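Local atomic coordinates of citrate lyase subunit beta-like protein (Mycobacterium tuberculosis H37Rv, PDB entry 6ARB), a protein that probably acts as a magnesium-dependent carbon-carbon lyase of the HpcH/HpaI aldolase family and may play a role in fatty acid biosynthesis. Residues W18-A23 and V215-S220; L41-G46 and T69-N74. All coordinates share one frame; numbering follows the deposited sequence.

Contact 1: W18-A23 and V215-S220. With COA (coenzyme A), chain F.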
ATOM      1  N   TRP A  18      -6.612 -14.863 -20.394  1.00 23.05           N
ATOM      2  CA  TRP A  18      -7.235 -16.014 -19.742  1.00 17.66           C
ATOM      3  C   TRP A  18      -8.728 -15.753 -19.536  1.00 22.45           C
ATOM      4  O   TRP A  18      -9.139 -14.616 -19.269  1.00 18.77           O
ATOM      5  CB  TRP A  18      -6.577 -16.291 -18.399  1.00 15.12           C
ATOM      6  CG  TRP A  18      -5.160 -16.757 -18.489  1.00 16.75           C
ATOM      7  CD1 TRP A  18      -4.266 -16.509 -19.489  1.00 19.71           C
ATOM      8  CD2 TRP A  18      -4.475 -17.569 -17.527  1.00 17.92           C
ATOM      9  NE1 TRP A  18      -3.056 -17.115 -19.205  1.00 15.27           N
ATOM     10  CE2 TRP A  18      -3.165 -17.770 -18.005  1.00 20.49           C
ATOM     11  CE3 TRP A  18      -4.844 -18.138 -16.304  1.00 20.33           C
ATOM     12  CZ2 TRP A  18      -2.225 -18.526 -17.303  1.00 26.09           C
ATOM     13  CZ3 TRP A  18      -3.905 -18.888 -15.606  1.00 18.56           C
ATOM     14  CH2 TRP A  18      -2.614 -19.069 -16.106  1.00 25.62           C
ATOM     15  N   LEU A  19      -9.535 -16.804 -19.657  1.00 20.42           N
ATOM     16  CA  LEU A  19     -10.986 -16.649 -19.641  1.00 13.31           C
ATOM     17  C   LEU A  19     -11.664 -17.621 -18.698  1.00 18.21           C
ATOM     18  O   LEU A  19     -11.482 -18.827 -18.819  1.00 18.20           O
ATOM     19  CB  LEU A  19     -11.550 -16.833 -21.052  1.00 18.06           C
ATOM     20  CG  LEU A  19     -13.065 -16.857 -21.285  1.00 16.27           C
ATOM     21  CD1 LEU A  19     -13.732 -15.560 -20.815  1.00 13.71           C
ATOM     22  CD2 LEU A  19     -13.322 -17.071 -22.770  1.00 18.65           C
ATOM     23  N   PHE A  20     -12.436 -17.079 -17.755  1.00 19.25           N
ATOM     24  CA  PHE A  20     -13.324 -17.880 -16.914  1.00 14.75           C
ATOM     25  C   PHE A  20     -14.492 -18.452 -17.724  1.00 14.77           C
ATOM     26  O   PHE A  20     -15.139 -17.743 -18.479  1.00 17.46           O
ATOM     27  CB  PHE A  20     -13.935 -17.006 -15.807  1.00 18.39           C
ATOM     28  CG  PHE A  20     -13.122 -16.932 -14.539  1.00 24.45           C
ATOM     29  CD1 PHE A  20     -12.947 -18.051 -13.738  1.00 28.34           C
ATOM     30  CD2 PHE A  20     -12.588 -15.724 -14.114  1.00 20.99           C
ATOM     31  CE1 PHE A  20     -12.218 -17.971 -12.558  1.00 23.01           C
ATOM     32  CE2 PHE A  20     -11.864 -15.637 -12.939  1.00 19.21           C
ATOM     33  CZ  PHE A  20     -11.678 -16.763 -12.159  1.00 19.57           C
ATOM     34  N   CYS A  21     -14.798 -19.730 -17.523  1.00 19.67           N
ATOM     35  CA  CYS A  21     -16.055 -20.284 -18.013  1.00 23.99           C
ATOM     36  C   CYS A  21     -16.632 -21.225 -16.955  1.00 23.51           C
ATOM     37  O   CYS A  21     -15.939 -22.121 -16.478  1.00 23.65           O
ATOM     38  CB  CYS A  21     -15.846 -21.004 -19.348  1.00 24.23           C
ATOM     39  SG  CYS A  21     -17.361 -21.654 -20.116  1.00 29.18           S
ATOM     40  N   PRO A  22     -17.893 -20.990 -16.555  1.00 26.87           N
ATOM     41  CA  PRO A  22     -18.585 -21.829 -15.568  1.00 14.84           C
ATOM     42  C   PRO A  22     -18.608 -23.297 -15.976  1.00 24.13           C
ATOM     43  O   PRO A  22     -18.960 -23.634 -17.112  1.00 25.97           O
ATOM     44  CB  PRO A  22     -20.012 -21.271 -15.574  1.00 27.30           C
ATOM     45  CG  PRO A  22     -19.849 -19.838 -15.972  1.00 28.88           C
ATOM     46  CD  PRO A  22     -18.687 -19.806 -16.936  1.00 26.71           C
ATOM     47  N   ALA A  23     -18.256 -24.170 -15.038  1.00 21.33           N
ATOM     48  CA  ALA A  23     -18.160 -25.598 -15.329  1.00 18.39           C
ATOM     49  C   ALA A  23     -19.508 -26.269 -15.626  1.00 23.81           C
ATOM     50  O   ALA A  23     -19.536 -27.410 -16.082  1.00 26.17           O
ATOM     51  CB  ALA A  23     -17.437 -26.321 -14.205  1.00 20.06           C
ATOM     52  N   VAL A 215      -7.260 -11.605 -16.453  1.00 19.32           N
ATOM     53  CA  VAL A 215      -8.338 -12.581 -16.509  1.00 16.16           C
ATOM     54  C   VAL A 215      -9.623 -11.919 -16.970  1.00 13.97           C
ATOM     55  O   VAL A 215      -9.990 -10.842 -16.492  1.00 18.89           O
ATOM     56  CB  VAL A 215      -8.588 -13.220 -15.140  1.00 16.98           C
ATOM     57  CG1 VAL A 215      -9.704 -14.264 -15.235  1.00 16.09           C
ATOM     58  CG2 VAL A 215      -7.307 -13.849 -14.620  1.00 21.06           C
ATOM     59  N   CYS A 216     -10.323 -12.602 -17.867  1.00 16.66           N
ATOM     60  CA  CYS A 216     -11.532 -12.081 -18.489  1.00 16.31           C
ATOM     61  C   CYS A 216     -12.746 -12.921 -18.122  1.00 17.94           C
ATOM     62  O   CYS A 216     -12.600 -14.073 -17.742  1.00 14.27           O
ATOM     63  CB  CYS A 216     -11.370 -12.122 -20.011  1.00 17.50           C
ATOM     64  SG  CYS A 216      -9.989 -11.159 -20.626  1.00 25.15           S
ATOM     65  N   ILE A 217     -13.944 -12.358 -18.295  1.00 15.35           N
ATOM     66  CA  ILE A 217     -15.174 -13.094 -18.035  1.00 12.91           C
ATOM     67  C   ILE A 217     -16.107 -13.195 -19.271  1.00 20.90           C
ATOM     68  O   ILE A 217     -17.217 -13.723 -19.174  1.00 21.47           O
ATOM     69  CB  ILE A 217     -15.925 -12.568 -16.778  1.00 20.26           C
ATOM     70  CG1 ILE A 217     -16.008 -11.037 -16.762  1.00 21.69           C
ATOM     71  CG2 ILE A 217     -15.219 -13.031 -15.495  1.00 18.62           C
ATOM     72  CD1 ILE A 217     -16.848 -10.442 -17.871  1.00 20.14           C
ATOM     73  N   HIS A 218     -15.647 -12.701 -20.421  1.00 19.21           N
ATOM     74  CA  HIS A 218     -16.403 -12.778 -21.672  1.00 22.12           C
ATOM     75  C   HIS A 218     -15.401 -12.875 -22.816  1.00 21.80           C
ATOM     76  O   HIS A 218     -14.379 -12.187 -22.796  1.00 23.77           O
ATOM     77  CB  HIS A 218     -17.289 -11.538 -21.842  1.00 23.55           C
ATOM     78  CG  HIS A 218     -18.344 -11.684 -22.899  1.00 26.09           C
ATOM     79  ND1 HIS A 218     -18.083 -11.508 -24.243  1.00 30.97           N
ATOM     80  CD2 HIS A 218     -19.661 -11.983 -22.809  1.00 30.73           C
ATOM     81  CE1 HIS A 218     -19.193 -11.699 -24.935  1.00 33.29           C
ATOM     82  NE2 HIS A 218     -20.168 -11.984 -24.088  1.00 31.00           N
ATOM     83  N   PRO A 219     -15.665 -13.749 -23.805  1.00 24.44           N
ATOM     84  CA  PRO A 219     -14.663 -13.951 -24.864  1.00 19.59           C
ATOM     85  C   PRO A 219     -14.384 -12.687 -25.667  1.00 20.43           C
ATOM     86  O   PRO A 219     -13.327 -12.583 -26.284  1.00 21.58           O
ATOM     87  CB  PRO A 219     -15.284 -15.043 -25.755  1.00 24.36           C
ATOM     88  CG  PRO A 219     -16.732 -15.077 -25.385  1.00 29.65           C
ATOM     89  CD  PRO A 219     -16.808 -14.668 -23.941  1.00 27.99           C
ATOM     90  N   SER A 220     -15.315 -11.739 -25.667  1.00 20.62           N
ATOM     91  CA  SER A 220     -15.094 -10.487 -26.383  1.00 27.07           C
ATOM     92  C   SER A 220     -13.967  -9.659 -25.757  1.00 24.11           C
ATOM     93  O   SER A 220     -13.429  -8.751 -26.386  1.00 27.10           O
ATOM     94  CB  SER A 220     -16.383  -9.663 -26.445  1.00 25.27           C
ATOM     95  OG  SER A 220     -16.771  -9.264 -25.145  1.00 28.22           O
TER
HETATM   96  N1A COA F 303     -17.127 -18.690 -21.860  0.86 27.54           N
HETATM   97  C2A COA F 303     -17.409 -19.157 -23.092  0.86 22.84           C
HETATM   98  N3A COA F 303     -18.287 -18.538 -23.894  0.86 32.67           N
HETATM   99  C4A COA F 303     -18.932 -17.422 -23.488  0.86 28.54           C
HETATM  100  C5A COA F 303     -18.673 -16.905 -22.217  0.86 31.08           C
HETATM  101  C6A COA F 303     -17.742 -17.578 -21.414  0.86 26.12           C
HETATM  102  N6A COA F 303     -17.443 -17.043 -20.057  0.86 16.47           N
HETATM  103  N7A COA F 303     -19.437 -15.798 -22.060  0.86 31.27           N
HETATM  104  C8A COA F 303     -20.155 -15.628 -23.192  0.86 30.20           C
HETATM  105  N9A COA F 303     -19.859 -16.613 -24.054  0.86 28.51           N
HETATM  106  C1B COA F 303     -20.399 -16.772 -25.383  0.86 29.19           C
HETATM  107  C2B COA F 303     -21.811 -17.109 -25.427  0.86 34.71           C
HETATM  108  O2B COA F 303     -21.942 -18.487 -25.431  0.86 30.54           O
HETATM  109  C3B COA F 303     -22.202 -16.605 -26.711  0.86 38.40           C
HETATM  110  O3B COA F 303     -21.732 -17.497 -27.653  0.86 50.32           O
HETATM  111  P3B COA F 303     -22.416 -17.576 -29.041  0.86 52.04           P
HETATM  112  O7A COA F 303     -23.542 -16.569 -29.089  0.86 47.89           O
HETATM  113  O8A COA F 303     -22.957 -18.968 -29.216  0.86 37.52           O
HETATM  114  O9A COA F 303     -21.395 -17.271 -30.120  0.86 56.01           O
HETATM  115  C4B COA F 303     -21.462 -15.358 -26.839  0.86 33.75           C
HETATM  116  O4B COA F 303     -20.268 -15.569 -26.062  0.86 28.37           O
HETATM  117  C5B COA F 303     -22.217 -14.236 -26.309  0.86 36.82           C
HETATM  118  O5B COA F 303     -22.926 -14.455 -25.160  0.86 37.75           O
HETATM  119  P1A COA F 303     -23.493 -13.323 -24.265  0.86 36.62           P
HETATM  120  O1A COA F 303     -24.939 -13.132 -24.611  0.86 43.17           O
HETATM  121  O2A COA F 303     -22.745 -12.043 -24.510  0.86 32.86           O
HETATM  122  O3A COA F 303     -23.322 -13.781 -22.783  0.86 40.40           O
HETATM  123  P2A COA F 303     -24.472 -14.430 -21.919  0.86 41.61           P
HETATM  124  O4A COA F 303     -25.656 -13.492 -21.843  0.86 53.78           O
HETATM  125  O5A COA F 303     -24.896 -15.750 -22.492  0.86 36.59           O
HETATM  126  O6A COA F 303     -23.962 -14.674 -20.470  0.86 40.52           O
HETATM  127  CBP COA F 303     -22.294 -14.453 -18.682  0.86 26.26           C
HETATM  128  CCP COA F 303     -22.984 -13.867 -19.922  0.86 24.81           C
HETATM  129  CDP COA F 303     -23.259 -15.362 -17.927  0.86 28.46           C
HETATM  130  CEP COA F 303     -21.805 -13.366 -17.760  0.86 30.62           C
HETATM  131  CAP COA F 303     -21.082 -15.258 -19.201  0.86 28.66           C
HETATM  132  OAP COA F 303     -20.240 -14.371 -19.842  0.86 30.64           O
HETATM  133  C9P COA F 303     -20.249 -15.924 -18.122  0.86 25.23           C
HETATM  134  O9P COA F 303     -20.514 -17.047 -17.719  0.86 26.22           O
HETATM  135  N8P COA F 303     -19.153 -15.182 -17.586  0.86 20.80           N
HETATM  136  C7P COA F 303     -18.287 -15.753 -16.543  0.86 21.74           C
HETATM  137  C6P COA F 303     -18.755 -15.651 -15.119  0.86 17.89           C
HETATM  138  C5P COA F 303     -17.832 -16.303 -14.135  0.86 30.70           C
HETATM  139  O5P COA F 303     -17.181 -17.282 -14.490  0.86 37.51           O
HETATM  140  N4P COA F 303     -17.733 -15.765 -12.800  0.86 36.99           N
HETATM  141  C3P COA F 303     -16.846 -16.386 -11.876  0.86 37.12           C
HETATM  142  C2P COA F 303     -15.472 -15.756 -11.812  0.86 38.08           C
HETATM  143  S1P COA F 303     -15.431 -13.973 -11.936  0.86 43.39           S

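Contact 2: L41-G46 and T69-N74. With COA (coenzyme A), chain F.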
ATOM      1  N   LEU A  41     -11.820 -23.248 -15.934  1.00 19.23           N
ATOM      2  CA  LEU A  41     -13.113 -23.884 -15.679  1.00 20.29           C
ATOM      3  C   LEU A  41     -13.498 -23.709 -14.206  1.00 21.53           C
ATOM      4  O   LEU A  41     -12.750 -24.089 -13.304  1.00 24.31           O
ATOM      5  CB  LEU A  41     -13.099 -25.362 -16.111  1.00 16.22           C
ATOM      6  CG  LEU A  41     -12.844 -25.568 -17.610  1.00 20.64           C
ATOM      7  CD1 LEU A  41     -12.599 -27.023 -17.972  1.00 23.25           C
ATOM      8  CD2 LEU A  41     -14.000 -24.986 -18.459  1.00 17.06           C
ATOM      9  N   ASP A  42     -14.658 -23.105 -13.963  1.00 19.84           N
ATOM     10  CA  ASP A  42     -15.023 -22.675 -12.610  1.00 20.07           C
ATOM     11  C   ASP A  42     -16.024 -23.579 -11.890  1.00 20.29           C
ATOM     12  O   ASP A  42     -17.140 -23.776 -12.362  1.00 20.04           O
ATOM     13  CB  ASP A  42     -15.561 -21.241 -12.639  1.00 23.97           C
ATOM     14  CG  ASP A  42     -15.782 -20.676 -11.251  1.00 23.67           C
ATOM     15  OD1 ASP A  42     -15.113 -21.142 -10.305  1.00 20.78           O
ATOM     16  OD2 ASP A  42     -16.624 -19.763 -11.105  1.00 20.53           O
ATOM     17  N   LEU A  43     -15.616 -24.117 -10.739  1.00 15.60           N
ATOM     18  CA  LEU A  43     -16.524 -24.875  -9.889  1.00 16.17           C
ATOM     19  C   LEU A  43     -16.975 -24.033  -8.701  1.00 15.09           C
ATOM     20  O   LEU A  43     -17.840 -24.454  -7.935  1.00 18.38           O
ATOM     21  CB  LEU A  43     -15.873 -26.168  -9.376  1.00 16.40           C
ATOM     22  CG  LEU A  43     -15.342 -27.162 -10.417  1.00 24.86           C
ATOM     23  CD1 LEU A  43     -14.448 -28.196  -9.732  1.00 29.95           C
ATOM     24  CD2 LEU A  43     -16.477 -27.843 -11.163  1.00 20.86           C
ATOM     25  N   GLU A  44     -16.379 -22.854  -8.535  1.00 12.61           N
ATOM     26  CA  GLU A  44     -16.754 -21.973  -7.426  1.00 15.75           C
ATOM     27  C   GLU A  44     -17.908 -21.009  -7.760  1.00 17.72           C
ATOM     28  O   GLU A  44     -18.957 -21.433  -8.234  1.00 24.86           O
ATOM     29  CB  GLU A  44     -15.535 -21.227  -6.864  1.00 19.75           C
ATOM     30  CG  GLU A  44     -15.646 -20.929  -5.365  1.00 16.42           C
ATOM     31  CD  GLU A  44     -15.161 -19.538  -4.994  1.00 20.75           C
ATOM     32  OE1 GLU A  44     -14.997 -18.695  -5.904  1.00 23.81           O
ATOM     33  OE2 GLU A  44     -14.952 -19.285  -3.781  1.00 23.41           O
ATOM     34  N   ASP A  45     -17.715 -19.713  -7.524  1.00 16.98           N
ATOM     35  CA  ASP A  45     -18.834 -18.762  -7.555  1.00 17.25           C
ATOM     36  C   ASP A  45     -19.607 -18.622  -8.878  1.00 25.70           C
ATOM     37  O   ASP A  45     -20.736 -18.129  -8.877  1.00 31.09           O
ATOM     38  CB  ASP A  45     -18.405 -17.390  -7.018  1.00 26.26           C
ATOM     39  CG  ASP A  45     -18.129 -17.412  -5.518  1.00 27.16           C
ATOM     40  OD1 ASP A  45     -18.493 -18.410  -4.861  1.00 27.40           O
ATOM     41  OD2 ASP A  45     -17.571 -16.427  -4.991  1.00 26.06           O
ATOM     42  N   GLY A  46     -19.017 -19.048  -9.992  1.00 22.12           N
ATOM     43  CA  GLY A  46     -19.712 -18.999 -11.275  1.00 21.33           C
ATOM     44  C   GLY A  46     -20.893 -19.965 -11.318  1.00 24.38           C
ATOM     45  O   GLY A  46     -21.810 -19.847 -12.154  1.00 17.32           O
ATOM     46  N   THR A  69      -5.554 -25.264 -19.573  1.00 24.11           N
ATOM     47  CA  THR A  69      -6.778 -25.200 -18.793  1.00 22.86           C
ATOM     48  C   THR A  69      -6.430 -25.254 -17.318  1.00 22.19           C
ATOM     49  O   THR A  69      -5.579 -26.038 -16.913  1.00 19.60           O
ATOM     50  CB  THR A  69      -7.717 -26.385 -19.138  1.00 28.93           C
ATOM     51  OG1 THR A  69      -7.841 -26.499 -20.562  1.00 29.11           O
ATOM     52  CG2 THR A  69      -9.092 -26.190 -18.530  1.00 22.35           C
ATOM     53  N   VAL A  70      -7.075 -24.393 -16.536  1.00 23.75           N
ATOM     54  CA  VAL A  70      -6.939 -24.365 -15.082  1.00 20.01           C
ATOM     55  C   VAL A  70      -8.330 -24.637 -14.528  1.00 18.87           C
ATOM     56  O   VAL A  70      -9.314 -24.322 -15.183  1.00 21.05           O
ATOM     57  CB  VAL A  70      -6.446 -22.982 -14.600  1.00 14.56           C
ATOM     58  CG1 VAL A  70      -6.470 -22.890 -13.068  1.00 21.89           C
ATOM     59  CG2 VAL A  70      -5.059 -22.700 -15.155  1.00 18.19           C
ATOM     60  N   VAL A  71      -8.429 -25.251 -13.353  1.00 15.02           N
ATOM     61  CA  VAL A  71      -9.740 -25.440 -12.735  1.00 13.16           C
ATOM     62  C   VAL A  71      -9.840 -24.666 -11.419  1.00 18.64           C
ATOM     63  O   VAL A  71      -9.072 -24.919 -10.489  1.00 18.02           O
ATOM     64  CB  VAL A  71     -10.026 -26.936 -12.456  1.00 18.24           C
ATOM     65  CG1 VAL A  71     -11.345 -27.099 -11.698  1.00 19.12           C
ATOM     66  CG2 VAL A  71     -10.045 -27.726 -13.754  1.00 19.02           C
ATOM     67  N   ARG A  72     -10.776 -23.725 -11.323  1.00 13.86           N
ATOM     68  CA  ARG A  72     -10.970 -23.068 -10.031  1.00 20.26           C
ATOM     69  C   ARG A  72     -11.852 -23.930  -9.136  1.00 21.29           C
ATOM     70  O   ARG A  72     -13.033 -24.136  -9.419  1.00 18.17           O
ATOM     71  CB  ARG A  72     -11.552 -21.653 -10.154  1.00 12.11           C
ATOM     72  CG  ARG A  72     -11.656 -20.969  -8.787  1.00 18.84           C
ATOM     73  CD  ARG A  72     -11.958 -19.492  -8.879  1.00 17.76           C
ATOM     74  NE  ARG A  72     -13.361 -19.237  -9.194  1.00 16.91           N
ATOM     75  CZ  ARG A  72     -13.943 -18.047  -9.096  1.00 21.48           C
ATOM     76  NH1 ARG A  72     -13.236 -17.000  -8.699  1.00 19.66           N
ATOM     77  NH2 ARG A  72     -15.230 -17.905  -9.410  1.00 18.64           N
ATOM     78  N   ILE A  73     -11.268 -24.440  -8.060  1.00 16.55           N
ATOM     79  CA  ILE A  73     -11.992 -25.297  -7.136  1.00 18.60           C
ATOM     80  C   ILE A  73     -12.597 -24.431  -6.043  1.00 18.88           C
ATOM     81  O   ILE A  73     -12.519 -23.208  -6.113  1.00 20.08           O
ATOM     82  CB  ILE A  73     -11.059 -26.350  -6.535  1.00 17.31           C
ATOM     83  CG1 ILE A  73      -9.853 -25.679  -5.861  1.00 14.11           C
ATOM     84  CG2 ILE A  73     -10.618 -27.325  -7.630  1.00 17.32           C
ATOM     85  CD1 ILE A  73      -8.949 -26.670  -5.118  1.00 18.93           C
ATOM     86  N   ASN A  74     -13.217 -25.053  -5.048  1.00 16.12           N
ATOM     87  CA  ASN A  74     -13.751 -24.292  -3.924  1.00 16.49           C
ATOM     88  C   ASN A  74     -12.716 -24.060  -2.822  1.00 17.17           C
ATOM     89  O   ASN A  74     -11.618 -24.621  -2.852  1.00 16.48           O
ATOM     90  CB  ASN A  74     -15.037 -24.931  -3.391  1.00 15.33           C
ATOM     91  CG  ASN A  74     -16.214 -24.755  -4.363  1.00 23.84           C
ATOM     92  OD1 ASN A  74     -16.907 -23.729  -4.347  1.00 24.65           O
ATOM     93  ND2 ASN A  74     -16.422 -25.744  -5.226  1.00 22.79           N
TER
HETATM   94  N1A COA F 303     -17.127 -18.690 -21.860  0.86 27.54           N
HETATM   95  C2A COA F 303     -17.409 -19.157 -23.092  0.86 22.84           C
HETATM   96  N3A COA F 303     -18.287 -18.538 -23.894  0.86 32.67           N
HETATM   97  C4A COA F 303     -18.932 -17.422 -23.488  0.86 28.54           C
HETATM   98  C5A COA F 303     -18.673 -16.905 -22.217  0.86 31.08           C
HETATM   99  C6A COA F 303     -17.742 -17.578 -21.414  0.86 26.12           C
HETATM  100  N6A COA F 303     -17.443 -17.043 -20.057  0.86 16.47           N
HETATM  101  N7A COA F 303     -19.437 -15.798 -22.060  0.86 31.27           N
HETATM  102  C8A COA F 303     -20.155 -15.628 -23.192  0.86 30.20           C
HETATM  103  N9A COA F 303     -19.859 -16.613 -24.054  0.86 28.51           N
HETATM  104  C1B COA F 303     -20.399 -16.772 -25.383  0.86 29.19           C
HETATM  105  C2B COA F 303     -21.811 -17.109 -25.427  0.86 34.71           C
HETATM  106  O2B COA F 303     -21.942 -18.487 -25.431  0.86 30.54           O
HETATM  107  C3B COA F 303     -22.202 -16.605 -26.711  0.86 38.40           C
HETATM  108  O3B COA F 303     -21.732 -17.497 -27.653  0.86 50.32           O
HETATM  109  P3B COA F 303     -22.416 -17.576 -29.041  0.86 52.04           P
HETATM  110  O7A COA F 303     -23.542 -16.569 -29.089  0.86 47.89           O
HETATM  111  O8A COA F 303     -22.957 -18.968 -29.216  0.86 37.52           O
HETATM  112  O9A COA F 303     -21.395 -17.271 -30.120  0.86 56.01           O
HETATM  113  C4B COA F 303     -21.462 -15.358 -26.839  0.86 33.75           C
HETATM  114  O4B COA F 303     -20.268 -15.569 -26.062  0.86 28.37           O
HETATM  115  C5B COA F 303     -22.217 -14.236 -26.309  0.86 36.82           C
HETATM  116  O5B COA F 303     -22.926 -14.455 -25.160  0.86 37.75           O
HETATM  117  P1A COA F 303     -23.493 -13.323 -24.265  0.86 36.62           P
HETATM  118  O1A COA F 303     -24.939 -13.132 -24.611  0.86 43.17           O
HETATM  119  O2A COA F 303     -22.745 -12.043 -24.510  0.86 32.86           O
HETATM  120  O3A COA F 303     -23.322 -13.781 -22.783  0.86 40.40           O
HETATM  121  P2A COA F 303     -24.472 -14.430 -21.919  0.86 41.61           P
HETATM  122  O4A COA F 303     -25.656 -13.492 -21.843  0.86 53.78           O
HETATM  123  O5A COA F 303     -24.896 -15.750 -22.492  0.86 36.59           O
HETATM  124  O6A COA F 303     -23.962 -14.674 -20.470  0.86 40.52           O
HETATM  125  CBP COA F 303     -22.294 -14.453 -18.682  0.86 26.26           C
HETATM  126  CCP COA F 303     -22.984 -13.867 -19.922  0.86 24.81           C
HETATM  127  CDP COA F 303     -23.259 -15.362 -17.927  0.86 28.46           C
HETATM  128  CEP COA F 303     -21.805 -13.366 -17.760  0.86 30.62           C
HETATM  129  CAP COA F 303     -21.082 -15.258 -19.201  0.86 28.66           C
HETATM  130  OAP COA F 303     -20.240 -14.371 -19.842  0.86 30.64           O
HETATM  131  C9P COA F 303     -20.249 -15.924 -18.122  0.86 25.23           C
HETATM  132  O9P COA F 303     -20.514 -17.047 -17.719  0.86 26.22           O
HETATM  133  N8P COA F 303     -19.153 -15.182 -17.586  0.86 20.80           N
HETATM  134  C7P COA F 303     -18.287 -15.753 -16.543  0.86 21.74           C
HETATM  135  C6P COA F 303     -18.755 -15.651 -15.119  0.86 17.89           C
HETATM  136  C5P COA F 303     -17.832 -16.303 -14.135  0.86 30.70           C
HETATM  137  O5P COA F 303     -17.181 -17.282 -14.490  0.86 37.51           O
HETATM  138  N4P COA F 303     -17.733 -15.765 -12.800  0.86 36.99           N
HETATM  139  C3P COA F 303     -16.846 -16.386 -11.876  0.86 37.12           C
HETATM  140  C2P COA F 303     -15.472 -15.756 -11.812  0.86 38.08           C
HETATM  141  S1P COA F 303     -15.431 -13.973 -11.936  0.86 43.39           S

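Contact 1: W18-A23 and V215-S220
Trp18 and Leu19 pair in parallel with Val215 and Cys216, the seam that closes this TIM barrel: strand 17-22 is the first of eight and strand 213-216 the last. Two backbone bonds hold the seam, Cys216 N to Trp18 O at 2.7 Å and Phe20 N to Cys216 O at 3.0 Å. The side chains then part to two faces. Leu19 and Cys216 share the side covered by helix 221-228, where Ile222 meets both. Leu19 sends CD1 over the chain at Ile217 and His218, its CG standing opposite the backbone N (chi1 174°), while CD2 meets Pro219. On the barrel-interior side the Phe20 ring takes CG1 of Val215 obliquely at CD2 and CE2, and CG2 of Ile217 touches CD2 more loosely.

The C-terminal end of strand 17-22 and the loop after strand 213-216 together cradle coenzyme A. C2P of its thiol arm sits 3.6 Å above the centre of the Phe20 ring, a CH-pi-like approach. The adenine amino group N6A donates to Phe20 O at 2.9 Å, and Ile217 O accepts from the pantetheine hydroxyl OAP, with weaker bonds from N8P and N6A. Pro219 CD lies 3.4 Å from the adenine atom C5A. His218 takes Ser220 N on its ND1, capping the turn into helix 221-228, a bond that helps fix the rotation of the imidazole. NE2 of His218 gives a nearly straight bond (163°) to the pyrophosphate oxygen O2A of coenzyme A, 2.6 Å away.

Contact 2: L41-G46 and T69-N74
Asp42 and Arg72 sit side by side on neighbouring parallel strands, 38-42 and 69-72, at the C-terminal ends of the two strands of a beta-alpha-beta unit of the TIM barrel, joined through helix 52-61. The backbone bonds run Leu41 N to Val70 O, Arg72 N to Leu41 O and Leu43 N to Arg72 O, carrying the pairing just beyond the strand ends.

Apolar contacts lie on the helix-covered side. Leu41 CD1 touches Thr69 CG2 at 3.6 Å and Leu43 CD1 meets Val71 CG1 at 3.8 Å, with Leu59 of helix 52-61 against both leucines.

Charge dominates the other face. Arg72 grips the Asp42 carboxylate side-on, NE to OD1 at 2.8 Å and NH2 to OD2 at 2.9 Å, but the two flat groups are turned 62° apart, and both nitrogens come from above the carboxylate plane. From the opposite face Glu44 N reaches OD1 of Asp42, closing an Asx turn, and Gly46 N its OD2 at 2.7 Å. Glu44 stands over the guanidinium instead: OE1 lies 3.4 Å above the centre of the Arg72 group, a long salt bridge of charges only, since no N-H points at OE1, while OE2 pairs with Lys100. The bend of Arg72 at chi3 (77°) turns the guanidinium alongside Asp42, and NH2 of Arg72 comes within 3.2 Å of C2P of coenzyme A.

Each carboxylate oxygen of Asp42 thus accepts two bonds, which ties the turn at Glu44 and Gly46 to the guanidinium and should limit its rotation. Gripped by one carboxylate and faced by another, Arg72, a substrate-binding residue, is probably kept oriented with NH1 directed to O3 of the bound pyruvate.

Overall arrangement
Contacts 1 and 2 are successive parts of one barrel wall, their centres about 11 Å apart, and contact 2 is nested within the chain loop that contact 1 closes. Strands 17-22 and 38-42 join them through probable hydrogen bonds from Asp42 N to Cys21 O (3.0 Å) and from Ala23 N to Asp42 O (2.9 Å). Inside the barrel CE1 of Phe20 lies 3.8 Å from NE of Arg72, and both residues border the thiol arm of coenzyme A. Contact 1 follows the coenzyme from adenine to thiol; contact 2 meets it only near the thiol end, beside pyruvate. The side chain of Asp45 is about 4 Å from the magnesium ion, that of Phe20 about 7 Å.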